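Local structure of sulfoquinovosidase (Escherichia coli, 5AEG) at residues Gln135-Asp140 with Ser478-Leu483; Leu603-Leu608 with Pro617-Gly622. The protein hydrolyses sulfoquinovosyl diacylglycerides and simple sulfoquinovosides to release sulfoquinovose, which is then degraded by sulfoglycolysis, and is likely to serve in using plant sulfolipid headgroups. One frame throughout, in Å; residues are numbered along the deposited sequence.

Interaction 1: residues Gln135-Asp140 with Ser478-Leu483. With CA (calcium ion), chain D.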
loop_
_atom_site.group_PDB
_atom_site.type_symbol
_atom_site.label_atom_id
_atom_site.label_comp_id
_atom_site.label_asym_id
_atom_site.label_seq_id
_atom_site.Cartn_x
_atom_site.Cartn_y
_atom_site.Cartn_z
ATOM N N GLN A 135 -0.378 6.588 -0.253
ATOM C CA GLN A 135 0.198 7.868 -0.433
ATOM C C GLN A 135 1.128 8.216 0.733
ATOM O O GLN A 135 0.777 8.055 1.884
ATOM C CB GLN A 135 -0.893 8.903 -0.600
ATOM C CG GLN A 135 -1.709 8.685 -1.900
ATOM C CD GLN A 135 -0.861 8.862 -3.167
ATOM O OE1 GLN A 135 0.171 9.586 -3.182
ATOM N NE2 GLN A 135 -1.332 8.296 -4.255
ATOM N N PHE A 136 2.352 8.588 0.393
ATOM C CA PHE A 136 3.373 8.744 1.428
ATOM C C PHE A 136 3.733 10.177 1.803
ATOM O O PHE A 136 4.382 10.378 2.830
ATOM C CB PHE A 136 4.648 8.001 0.935
ATOM C CG PHE A 136 4.567 6.515 0.945
ATOM C CD1 PHE A 136 4.080 5.836 -0.177
ATOM C CD2 PHE A 136 5.088 5.766 2.002
ATOM C CE1 PHE A 136 4.008 4.476 -0.216
ATOM C CE2 PHE A 136 5.063 4.414 1.953
ATOM C CZ PHE A 136 4.502 3.766 0.845
ATOM N N SER A 137 3.422 11.183 0.966
ATOM C CA SER A 137 3.667 12.581 1.279
ATOM C C SER A 137 2.435 13.394 1.684
ATOM O O SER A 137 2.552 14.445 2.339
ATOM C CB SER A 137 4.301 13.306 0.064
ATOM O OG SER A 137 5.583 12.764 -0.259
ATOM N N TYR A 138 1.259 12.933 1.282
ATOM C CA TYR A 138 -0.007 13.616 1.530
ATOM C C TYR A 138 -0.989 12.578 2.016
ATOM O O TYR A 138 -0.965 11.421 1.532
ATOM C CB TYR A 138 -0.538 14.283 0.251
ATOM C CG TYR A 138 0.298 15.488 -0.116
ATOM C CD1 TYR A 138 0.214 16.665 0.621
ATOM C CD2 TYR A 138 1.259 15.410 -1.136
ATOM C CE1 TYR A 138 1.073 17.756 0.341
ATOM C CE2 TYR A 138 2.061 16.481 -1.454
ATOM C CZ TYR A 138 1.973 17.645 -0.738
ATOM O OH TYR A 138 2.811 18.662 -1.107
ATOM N N PHE A 139 -1.851 12.960 2.981
ATOM C CA PHE A 139 -3.002 12.113 3.274
ATOM C C PHE A 139 -4.188 12.830 2.667
ATOM O O PHE A 139 -4.811 12.304 1.710
ATOM C CB PHE A 139 -3.136 11.848 4.802
ATOM C CG PHE A 139 -4.389 11.104 5.191
ATOM C CD1 PHE A 139 -4.907 10.038 4.414
ATOM C CD2 PHE A 139 -5.079 11.495 6.358
ATOM C CE1 PHE A 139 -6.101 9.391 4.753
ATOM C CE2 PHE A 139 -6.246 10.846 6.715
ATOM C CZ PHE A 139 -6.741 9.765 5.933
ATOM N N ASP A 140 -4.555 14.000 3.227
ATOM C CA ASP A 140 -5.495 14.890 2.492
ATOM C C ASP A 140 -4.840 15.210 1.180
ATOM O O ASP A 140 -3.781 15.823 1.143
ATOM C CB ASP A 140 -5.725 16.149 3.253
ATOM C CG ASP A 140 -6.738 17.101 2.579
ATOM O OD1 ASP A 140 -7.413 16.789 1.604
ATOM O OD2 ASP A 140 -6.851 18.201 3.100
ATOM N N SER A 478 13.457 11.759 7.353
ATOM C CA SER A 478 12.771 12.751 6.447
ATOM C C SER A 478 11.270 12.606 6.555
ATOM O O SER A 478 10.738 11.482 6.816
ATOM C CB SER A 478 13.222 12.583 5.010
ATOM O OG SER A 478 12.937 11.287 4.540
ATOM N N LEU A 479 10.561 13.666 6.224
ATOM C CA LEU A 479 9.114 13.607 6.108
ATOM C C LEU A 479 8.670 12.757 4.938
ATOM O O LEU A 479 7.726 11.959 5.071
ATOM C CB LEU A 479 8.543 15.018 5.949
ATOM C CG LEU A 479 8.593 15.901 7.181
ATOM C CD1 LEU A 479 7.978 17.280 6.906
ATOM C CD2 LEU A 479 7.779 15.212 8.264
ATOM N N ASP A 480 9.292 12.849 3.790
ATOM C CA ASP A 480 8.780 12.194 2.580
ATOM C C ASP A 480 9.266 10.764 2.355
ATOM O O ASP A 480 8.673 10.045 1.556
ATOM C CB ASP A 480 9.125 13.031 1.339
ATOM C CG ASP A 480 8.475 14.404 1.393
ATOM O OD1 ASP A 480 7.291 14.477 1.169
ATOM O OD2 ASP A 480 9.160 15.378 1.688
ATOM N N ASP A 481 10.323 10.349 3.044
ATOM C CA ASP A 481 10.767 9.001 2.904
ATOM C C ASP A 481 11.321 8.361 4.125
ATOM O O ASP A 481 11.936 7.284 4.088
ATOM C CB ASP A 481 11.736 8.922 1.695
ATOM C CG ASP A 481 11.692 7.585 0.946
ATOM O OD1 ASP A 481 10.908 6.621 1.189
ATOM O OD2 ASP A 481 12.515 7.409 0.003
ATOM N N GLY A 482 11.023 8.931 5.286
ATOM C CA GLY A 482 11.561 8.363 6.536
ATOM C C GLY A 482 10.445 7.773 7.354
ATOM O O GLY A 482 9.343 7.441 6.850
ATOM N N LEU A 483 10.707 7.577 8.627
ATOM C CA LEU A 483 9.704 7.046 9.550
ATOM C C LEU A 483 8.295 7.695 9.396
ATOM O O LEU A 483 7.301 6.983 9.353
ATOM C CB LEU A 483 10.212 7.106 11.016
ATOM C CG LEU A 483 9.435 6.406 12.129
ATOM C CD1 LEU A 483 10.412 6.292 13.325
ATOM C CD2 LEU A 483 8.231 7.215 12.605
HETATM CA CA CA D . 11.590 5.090 -0.567
HETATM O O HOH W 1 5.011 12.291 4.726
HETATM O O HOH W 2 13.839 4.723 0.143
#

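Interaction 2: residues Leu603-Leu608 with Pro617-Gly622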
loop_
_atom_site.group_PDB
_atom_site.type_symbol
_atom_site.label_atom_id
_atom_site.label_comp_id
_atom_site.label_asym_id
_atom_site.label_seq_id
_atom_site.Cartn_x
_atom_site.Cartn_y
_atom_site.Cartn_z
ATOM N N LEU A 603 -4.665 16.281 9.763
ATOM C CA LEU A 603 -3.606 15.576 10.430
ATOM C C LEU A 603 -3.046 14.518 9.426
ATOM O O LEU A 603 -3.818 13.849 8.685
ATOM C CB LEU A 603 -4.090 14.877 11.689
ATOM C CG LEU A 603 -4.634 15.793 12.823
ATOM C CD1 LEU A 603 -5.218 14.928 13.914
ATOM C CD2 LEU A 603 -3.572 16.712 13.343
ATOM N N LYS A 604 -1.750 14.354 9.489
ATOM C CA LYS A 604 -0.991 13.359 8.626
ATOM C C LYS A 604 -0.191 12.334 9.419
ATOM O O LYS A 604 0.077 11.231 8.908
ATOM C CB LYS A 604 0.043 14.159 7.739
ATOM C CG LYS A 604 -0.612 15.185 6.904
ATOM C CD LYS A 604 0.387 16.131 6.181
ATOM C CE LYS A 604 1.115 15.323 5.170
ATOM N NZ LYS A 604 1.681 16.281 4.172
ATOM N N TYR A 605 0.282 12.715 10.621
ATOM C CA TYR A 605 1.353 11.966 11.358
ATOM C C TYR A 605 0.862 11.396 12.734
ATOM O O TYR A 605 1.664 11.046 13.581
ATOM C CB TYR A 605 2.607 12.834 11.456
ATOM C CG TYR A 605 3.125 13.240 10.083
ATOM C CD1 TYR A 605 3.539 12.257 9.150
ATOM C CD2 TYR A 605 3.198 14.578 9.696
ATOM C CE1 TYR A 605 3.973 12.604 7.882
ATOM C CE2 TYR A 605 3.670 14.938 8.436
ATOM C CZ TYR A 605 4.047 13.946 7.535
ATOM O OH TYR A 605 4.462 14.319 6.253
ATOM N N GLN A 606 -0.456 11.262 12.888
ATOM C CA GLN A 606 -1.053 10.565 13.992
ATOM C C GLN A 606 -2.302 9.868 13.586
ATOM O O GLN A 606 -2.897 10.138 12.541
ATOM C CB GLN A 606 -1.310 11.580 15.145
ATOM C CG GLN A 606 -2.187 12.700 14.821
ATOM C CD GLN A 606 -2.494 13.562 16.058
ATOM O OE1 GLN A 606 -1.730 14.496 16.390
ATOM N NE2 GLN A 606 -3.505 13.174 16.801
ATOM N N TYR A 607 -2.664 8.878 14.424
ATOM C CA TYR A 607 -3.664 7.936 14.138
ATOM C C TYR A 607 -4.265 7.371 15.370
ATOM O O TYR A 607 -3.721 7.529 16.450
ATOM C CB TYR A 607 -3.192 6.767 13.222
ATOM C CG TYR A 607 -2.097 5.922 13.794
ATOM C CD1 TYR A 607 -0.730 6.349 13.743
ATOM C CD2 TYR A 607 -2.357 4.698 14.366
ATOM C CE1 TYR A 607 0.303 5.560 14.272
ATOM C CE2 TYR A 607 -1.320 3.911 14.915
ATOM C CZ TYR A 607 0.005 4.342 14.849
ATOM O OH TYR A 607 0.970 3.498 15.364
ATOM N N LEU A 608 -5.417 6.738 15.186
ATOM C CA LEU A 608 -6.024 5.913 16.237
ATOM C C LEU A 608 -5.720 4.420 15.937
ATOM O O LEU A 608 -5.847 3.952 14.797
ATOM C CB LEU A 608 -7.522 6.134 16.283
ATOM C CG LEU A 608 -8.020 7.513 16.630
ATOM C CD1 LEU A 608 -9.545 7.668 16.360
ATOM C CD2 LEU A 608 -7.657 7.948 18.015
ATOM N N PRO A 617 3.594 9.057 16.642
ATOM C CA PRO A 617 4.997 8.637 16.692
ATOM C C PRO A 617 6.020 9.749 16.554
ATOM O O PRO A 617 5.884 10.645 15.718
ATOM C CB PRO A 617 5.124 7.616 15.529
ATOM C CG PRO A 617 3.779 7.369 15.042
ATOM C CD PRO A 617 2.865 8.494 15.512
ATOM N N VAL A 618 7.075 9.708 17.365
ATOM C CA VAL A 618 8.125 10.641 17.224
ATOM C C VAL A 618 8.832 10.343 15.887
ATOM O O VAL A 618 9.341 9.270 15.713
ATOM C CB VAL A 618 9.120 10.556 18.457
ATOM C CG1 VAL A 618 10.351 11.425 18.278
ATOM C CG2 VAL A 618 8.341 10.965 19.717
ATOM N N HIS A 619 8.899 11.302 14.985
ATOM C CA HIS A 619 9.500 11.091 13.632
ATOM C C HIS A 619 10.672 12.025 13.343
ATOM O O HIS A 619 11.166 12.093 12.223
ATOM C CB HIS A 619 8.439 11.092 12.543
ATOM C CG HIS A 619 7.706 12.391 12.402
ATOM N ND1 HIS A 619 8.278 13.577 11.957
ATOM C CD2 HIS A 619 6.416 12.678 12.654
ATOM C CE1 HIS A 619 7.356 14.516 11.933
ATOM N NE2 HIS A 619 6.224 13.990 12.352
ATOM N N GLU A 620 11.188 12.680 14.388
ATOM C CA GLU A 620 12.371 13.564 14.290
ATOM C C GLU A 620 13.490 13.073 15.205
ATOM O O GLU A 620 13.199 12.579 16.292
ATOM C CB GLU A 620 12.009 15.013 14.671
ATOM C CG GLU A 620 11.081 15.729 13.715
ATOM C CD GLU A 620 10.530 17.013 14.261
ATOM O OE1 GLU A 620 10.951 17.512 15.329
ATOM O OE2 GLU A 620 9.650 17.544 13.607
ATOM N N GLU A 621 14.734 13.317 14.787
ATOM C CA GLU A 621 15.957 13.003 15.486
ATOM C C GLU A 621 16.116 13.928 16.715
ATOM O O GLU A 621 15.766 15.090 16.627
ATOM C CB GLU A 621 17.148 13.259 14.512
ATOM C CG GLU A 621 18.411 12.494 14.865
ATOM C CD GLU A 621 19.599 12.747 13.947
ATOM O OE1 GLU A 621 19.466 13.275 12.841
ATOM O OE2 GLU A 621 20.714 12.409 14.369
ATOM N N GLY A 622 16.638 13.409 17.826
ATOM C CA GLY A 622 17.092 14.242 18.938
ATOM C C GLY A 622 15.977 14.842 19.744
ATOM O O GLY A 622 16.168 15.775 20.466
HETATM O O HOH W 3 3.464 12.437 15.183
#

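Interaction 1: residues Gln135-Asp140 with Ser478-Leu483
Ser137 lays its short side chain against the carboxylate of Asp480, OG donating a hydrogen bond to OD1 at 2.8 Å while CB of Ser137 lies 3.4 Å from that same oxygen. The hydroxyl comes in on the anti side of OD1, 16° out of the carboxylate plane. Asp480 has CG anti to its own carbonyl carbon (chi1 -62°), and this swings the carboxylate over to Ser137 although CB is not aimed there. Arg157 NH1 also donates to Ser137 OG, and Asn158 ND2 donates to Asp480 OD2. Beside this bond water 1 joins the two backbones, donating to Phe136 O and Leu479 O, each at 2.8 Å. The contact links the N-terminal galactose mutarotase-like domain to a loop of the TIM barrel that follows strand 468-469 of this family 31 glycoside hydrolase. Replacing Asp480 with an alanine would probably leave Ser137 OG and Asn158 without their acceptor and the two loops joined here mainly through water. In the next residue along, Asp481 grips the calcium ion with both oxygens, OD1 at 2.4 Å and OD2 at 2.6 Å, together with water 2, Gln153, Gly154 and the backbone O of Asp472, the inferred proton donor. Ser478 OG accepts from Asp481 N at 3.2 Å, an ST motif within the same loop.

Interaction 2: residues Leu603-Leu608 with Pro617-Gly622
Tyr605 presses on the loop 617-622 at two points, its backbone oxygen against Pro617 and its side chain against His619. The tight part is the first: Tyr605 O is 3.4 Å from Pro617 CD, and Pro617 CG reaches the edge of the Tyr607 ring, 4.0 Å from CE1. The two side chains cross at about a right angle, and both residues are buried. At the other end the fit is looser. His619 NE2 sits 3.9 Å from Tyr605 CB, and the rings lie obliquely, with centroids 5.0 Å apart and planes at 56°. His619 carries CG between its backbone N and carbonyl carbon (chi1 63°), which brings the imidazole up to the partly exposed tyrosine. Between the two points water 3 bridges the backbones, donating to Tyr605 O at 2.8 Å and Pro617 O at 3.1 Å. Residues 603-608 run into the first strand of the antiparallel hairpin 607-609/613-615 of the C-terminal domain, and 617-622 follows the second. Tyr607 hydrogen-bonds through OH to Phe530 O, Pro617 and Tyr607 both rest on Phe527 of helix 518-528, and His619 meets Trp626 of strand 625-630 edge-to-face.

Interaction 1 ties two domains distant in sequence, with one charged hydrogen bond and a calcium-binding neighbour, in a partly buried place near the active site. Interaction 2 is local to the C-terminal domain, more completely buried, though farther from the centre of the chain, and depends on aromatic and proline packing. A water bridges backbones in both, but beside a charged bond in one and beside apolar packing in the other. Their centres lie 11 Å apart and they touch directly: Lys604 NZ probably hydrogen-bonds to Ser137 O at 2.7 Å, Leu479 CD2 packs on His619 CE1, and Phe139 CD2 packs on Leu603 O. The mutarotase-like domain, the barrel and the C-terminal domain thus meet here.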